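Local coordinates for uncharacterized protein YfeY (Escherichia coli, PDB 2QZB) that is of unknown function but belongs to the DUF1131 family and is probably made as a lipoprotein with a signal peptide, at residues T78-A91 with L154-R166. Residues are numbered along the deposited sequence; the frame is centred on the assembly and turned at random.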
# COMPACT_ATOMS: atom_id res chain seq x y z
N THR A 78 -10.99 -2.37 -13.55
CA THR A 78 -10.02 -3.44 -13.48
C THR A 78 -9.08 -2.95 -12.38
O THR A 78 -9.15 -1.79 -12.02
CB THR A 78 -9.36 -3.67 -14.88
OG1 THR A 78 -8.35 -4.69 -14.81
CG2 THR A 78 -8.75 -2.41 -15.41
N ILE A 79 -8.28 -3.81 -11.76
CA ILE A 79 -7.51 -3.37 -10.59
C ILE A 79 -6.42 -2.40 -10.98
O ILE A 79 -5.58 -2.74 -11.79
CB ILE A 79 -6.87 -4.57 -9.80
CG1 ILE A 79 -7.96 -5.43 -9.15
CG2 ILE A 79 -5.94 -4.03 -8.72
CD1 ILE A 79 -7.44 -6.76 -8.54
N SER A 80 -6.41 -1.21 -10.39
CA SER A 80 -5.37 -0.22 -10.67
C SER A 80 -4.49 0.20 -9.46
O SER A 80 -3.46 0.86 -9.64
CB SER A 80 -6.00 1.02 -11.28
OG SER A 80 -6.85 1.60 -10.34
N ARG A 81 -4.90 -0.20 -8.25
CA ARG A 81 -4.15 0.10 -7.01
C ARG A 81 -4.54 -0.94 -5.95
O ARG A 81 -5.73 -1.36 -5.88
CB ARG A 81 -4.47 1.51 -6.51
CG ARG A 81 -3.78 1.89 -5.16
CD ARG A 81 -4.07 3.32 -4.72
NE ARG A 81 -3.66 3.57 -3.34
CZ ARG A 81 -3.47 4.76 -2.79
NH1 ARG A 81 -3.12 4.85 -1.51
NH2 ARG A 81 -3.64 5.88 -3.49
N ILE A 82 -3.54 -1.35 -5.15
CA ILE A 82 -3.75 -2.26 -3.98
C ILE A 82 -2.90 -1.71 -2.87
O ILE A 82 -1.67 -1.57 -3.04
CB ILE A 82 -3.31 -3.72 -4.25
CG1 ILE A 82 -4.04 -4.30 -5.47
CG2 ILE A 82 -3.55 -4.62 -2.97
CD1 ILE A 82 -3.28 -5.44 -6.22
N ASP A 83 -3.53 -1.33 -1.76
CA ASP A 83 -2.80 -0.97 -0.55
C ASP A 83 -2.72 -2.19 0.38
O ASP A 83 -3.74 -2.82 0.65
CB ASP A 83 -3.51 0.16 0.17
CG ASP A 83 -3.66 1.41 -0.72
OD1 ASP A 83 -3.71 2.51 -0.17
OD2 ASP A 83 -3.74 1.27 -1.96
N VAL A 84 -1.52 -2.55 0.83
CA VAL A 84 -1.34 -3.76 1.62
C VAL A 84 -1.07 -3.31 3.04
O VAL A 84 -0.18 -2.48 3.29
CB VAL A 84 -0.23 -4.69 1.08
CG1 VAL A 84 -0.07 -5.97 1.97
CG2 VAL A 84 -0.53 -5.12 -0.34
N LEU A 85 -1.84 -3.83 3.97
CA LEU A 85 -1.61 -3.54 5.39
C LEU A 85 -1.30 -4.80 6.19
O LEU A 85 -1.00 -4.73 7.38
CB LEU A 85 -2.83 -2.84 5.97
CG LEU A 85 -3.28 -1.54 5.27
CD1 LEU A 85 -4.22 -1.74 4.08
CD2 LEU A 85 -3.99 -0.74 6.27
N ASP A 86 -1.40 -5.95 5.54
CA ASP A 86 -1.15 -7.26 6.13
C ASP A 86 0.35 -7.43 6.30
O ASP A 86 1.13 -7.43 5.31
CB ASP A 86 -1.66 -8.34 5.18
CG ASP A 86 -1.61 -9.75 5.77
OD1 ASP A 86 -0.97 -10.00 6.82
OD2 ASP A 86 -2.23 -10.62 5.14
N SER A 87 0.76 -7.59 7.57
CA SER A 87 2.19 -7.62 7.88
C SER A 87 2.82 -8.88 7.32
O SER A 87 4.02 -8.92 7.09
CB SER A 87 2.43 -7.49 9.39
OG SER A 87 1.81 -8.58 10.05
N ASP A 88 2.00 -9.90 7.06
CA ASP A 88 2.45 -11.13 6.43
C ASP A 88 2.74 -11.07 4.93
O ASP A 88 3.21 -12.06 4.35
CB ASP A 88 1.44 -12.26 6.68
CG ASP A 88 1.19 -12.51 8.16
OD1 ASP A 88 0.00 -12.70 8.53
OD2 ASP A 88 2.19 -12.49 8.93
N ILE A 89 2.46 -9.95 4.28
CA ILE A 89 2.77 -9.84 2.85
C ILE A 89 3.89 -8.82 2.68
O ILE A 89 3.65 -7.64 2.84
CB ILE A 89 1.50 -9.38 2.06
CG1 ILE A 89 0.36 -10.37 2.33
CG2 ILE A 89 1.80 -9.18 0.54
CD1 ILE A 89 -0.93 -9.98 1.71
N PRO A 90 5.10 -9.28 2.35
CA PRO A 90 6.17 -8.32 2.14
C PRO A 90 6.21 -7.86 0.67
O PRO A 90 5.56 -8.45 -0.18
CB PRO A 90 7.43 -9.13 2.50
CG PRO A 90 7.07 -10.60 1.99
CD PRO A 90 5.53 -10.67 2.06
N ALA A 91 6.95 -6.79 0.39
CA ALA A 91 7.31 -6.42 -0.96
C ALA A 91 8.46 -7.33 -1.41
O ALA A 91 9.23 -7.80 -0.58
CB ALA A 91 7.72 -4.95 -1.01
N LEU A 154 11.80 11.37 10.99
CA LEU A 154 11.47 10.26 10.10
C LEU A 154 12.33 9.02 10.28
O LEU A 154 11.85 7.93 10.01
CB LEU A 154 11.48 10.69 8.64
CG LEU A 154 10.40 11.69 8.20
CD1 LEU A 154 10.58 12.01 6.71
CD2 LEU A 154 9.01 11.14 8.49
N LYS A 155 13.57 9.17 10.75
CA LYS A 155 14.49 8.01 10.80
C LYS A 155 13.90 6.84 11.60
O LYS A 155 14.13 5.68 11.25
CB LYS A 155 15.91 8.37 11.28
CG LYS A 155 15.97 8.95 12.68
CD LYS A 155 17.41 9.39 13.11
CE LYS A 155 17.55 9.28 14.65
NZ LYS A 155 18.49 10.27 15.31
N ASN A 156 13.08 7.17 12.60
CA ASN A 156 12.43 6.21 13.49
C ASN A 156 11.01 5.78 13.04
O ASN A 156 10.37 4.94 13.70
CB ASN A 156 12.38 6.82 14.91
CG ASN A 156 13.76 7.17 15.45
OD1 ASN A 156 14.69 6.34 15.38
ND2 ASN A 156 13.91 8.40 15.95
N TRP A 157 10.53 6.35 11.95
CA TRP A 157 9.25 5.89 11.37
C TRP A 157 9.35 4.46 10.81
O TRP A 157 10.43 3.95 10.56
CB TRP A 157 8.76 6.90 10.33
CG TRP A 157 8.19 8.17 10.96
CD1 TRP A 157 8.58 8.77 12.12
CD2 TRP A 157 7.12 8.97 10.43
NE1 TRP A 157 7.81 9.89 12.36
CE2 TRP A 157 6.90 10.03 11.34
CE3 TRP A 157 6.31 8.88 9.29
CZ2 TRP A 157 5.93 11.02 11.13
CZ3 TRP A 157 5.32 9.85 9.09
CH2 TRP A 157 5.14 10.91 10.01
N LYS A 158 8.21 3.80 10.67
CA LYS A 158 8.18 2.43 10.16
C LYS A 158 7.11 2.32 9.08
O LYS A 158 6.13 3.03 9.14
CB LYS A 158 7.88 1.42 11.28
CG LYS A 158 9.03 1.35 12.30
CD LYS A 158 8.78 0.31 13.36
CE LYS A 158 9.92 0.34 14.42
NZ LYS A 158 9.47 -0.41 15.67
N VAL A 159 7.31 1.38 8.16
CA VAL A 159 6.41 1.15 7.07
C VAL A 159 5.06 0.72 7.66
O VAL A 159 5.00 -0.25 8.43
CB VAL A 159 6.95 0.01 6.12
CG1 VAL A 159 5.88 -0.39 5.09
CG2 VAL A 159 8.22 0.46 5.39
N SER A 160 4.00 1.42 7.29
CA SER A 160 2.66 1.07 7.78
C SER A 160 1.73 0.64 6.64
O SER A 160 0.67 0.08 6.87
CB SER A 160 2.05 2.25 8.51
OG SER A 160 2.06 3.39 7.67
N LYS A 161 2.15 0.86 5.40
CA LYS A 161 1.42 0.34 4.25
C LYS A 161 2.37 0.14 3.06
O LYS A 161 3.34 0.90 2.90
CB LYS A 161 0.31 1.33 3.92
CG LYS A 161 -0.60 0.98 2.82
CD LYS A 161 -1.98 1.47 3.21
CE LYS A 161 -2.13 2.93 2.99
NZ LYS A 161 -3.56 3.33 3.20
N ILE A 162 2.10 -0.87 2.25
CA ILE A 162 2.81 -1.04 0.99
C ILE A 162 1.76 -0.82 -0.13
O ILE A 162 0.67 -1.43 -0.10
CB ILE A 162 3.50 -2.44 0.87
CG1 ILE A 162 4.48 -2.68 2.06
CG2 ILE A 162 4.26 -2.56 -0.48
CD1 ILE A 162 5.01 -4.04 2.13
N ILE A 163 2.09 0.02 -1.10
CA ILE A 163 1.13 0.37 -2.16
C ILE A 163 1.65 -0.06 -3.52
O ILE A 163 2.79 0.27 -3.90
CB ILE A 163 0.85 1.87 -2.16
CG1 ILE A 163 0.43 2.31 -0.75
CG2 ILE A 163 -0.20 2.25 -3.24
CD1 ILE A 163 0.47 3.77 -0.59
N TRP A 164 0.83 -0.80 -4.25
CA TRP A 164 1.14 -1.12 -5.64
C TRP A 164 0.22 -0.29 -6.54
O TRP A 164 -0.99 -0.19 -6.23
CB TRP A 164 0.91 -2.61 -5.91
CG TRP A 164 1.04 -2.95 -7.39
CD1 TRP A 164 2.18 -3.27 -8.05
CD2 TRP A 164 -0.03 -3.00 -8.37
NE1 TRP A 164 1.91 -3.53 -9.39
CE2 TRP A 164 0.56 -3.38 -9.60
CE3 TRP A 164 -1.42 -2.78 -8.32
CZ2 TRP A 164 -0.20 -3.52 -10.79
CZ3 TRP A 164 -2.16 -2.92 -9.48
CH2 TRP A 164 -1.55 -3.29 -10.71
N ARG A 165 0.75 0.28 -7.64
CA ARG A 165 -0.11 1.01 -8.61
C ARG A 165 0.19 0.57 -10.05
O ARG A 165 1.36 0.44 -10.39
CB ARG A 165 0.06 2.53 -8.50
CG ARG A 165 -0.47 3.22 -7.21
CD ARG A 165 -0.06 4.66 -7.22
NE ARG A 165 -0.60 5.51 -6.15
CZ ARG A 165 0.07 5.83 -5.05
NH1 ARG A 165 1.27 5.31 -4.86
NH2 ARG A 165 -0.45 6.62 -4.12
N ARG A 166 -0.83 0.36 -10.89
CA ARG A 166 -0.58 -0.14 -12.27
C ARG A 166 0.25 0.86 -13.11
O ARG A 166 0.26 2.05 -12.77
CB ARG A 166 -1.88 -0.47 -13.02
CG ARG A 166 -2.80 0.73 -13.33
CD ARG A 166 -3.67 0.44 -14.59
NE ARG A 166 -4.26 -0.90 -14.52
CZ ARG A 166 -5.57 -1.18 -14.52
NH1 ARG A 166 -6.47 -0.21 -14.62
NH2 ARG A 166 -5.97 -2.44 -14.43
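Arg81 and Asp83, neighbours on one face of strand 81-84, meet Lys161, Ile163 and Arg165 of strand 158-165 in a charged cluster beside Ile163. Arg81 grips the carboxylate side-on: NE reaches the syn lone pair of Asp83 OD2 at 2.7 Å, and NH1 bonds Asp83 OD1 at 2.8 Å. Lys161 lays CD against Asp83 CB and, its chain folded at chi3 (79°), brings NZ to OD1 in a weak salt bridge of 3.5 Å. Ile163 CG2 comes within 3.7 Å of Arg81 NE. Arg165 NH2 lies over one face of the Arg81 guanidinium, the two guanidinium planes turned 61° apart; this closeness of like charges is probably eased by Asp83 on one arginine and Glu124, the salt-bridge partner of Arg165 NH1, on the other. A leucine in place of Arg81 would probably strip Asp83 of its two-pronged partner, leaving the carboxylate to the weak bond from Lys161 and freer to turn.

The cluster illustrates how an antiparallel pair sorts its residues by face, here where strands distant in sequence join midway across a long, wholly antiparallel sheet. Ile82 and Val84 each exchange two backbone hydrogen bonds with Trp164 and Ile162, respectively, and their side chains occupy the other face. With CG anti to the backbone N (chi1 172°), Trp164 sets CE3 3.9 Å from Ile82 CD1, while CZ3 meets Ile79 CG2. Ile162 CD1 extends to the backbone of Ile89 and Ala91. Further out, Val16 packs on Val84, Ile162 and Trp164, and Glu18 O accepts from Trp164 NE1.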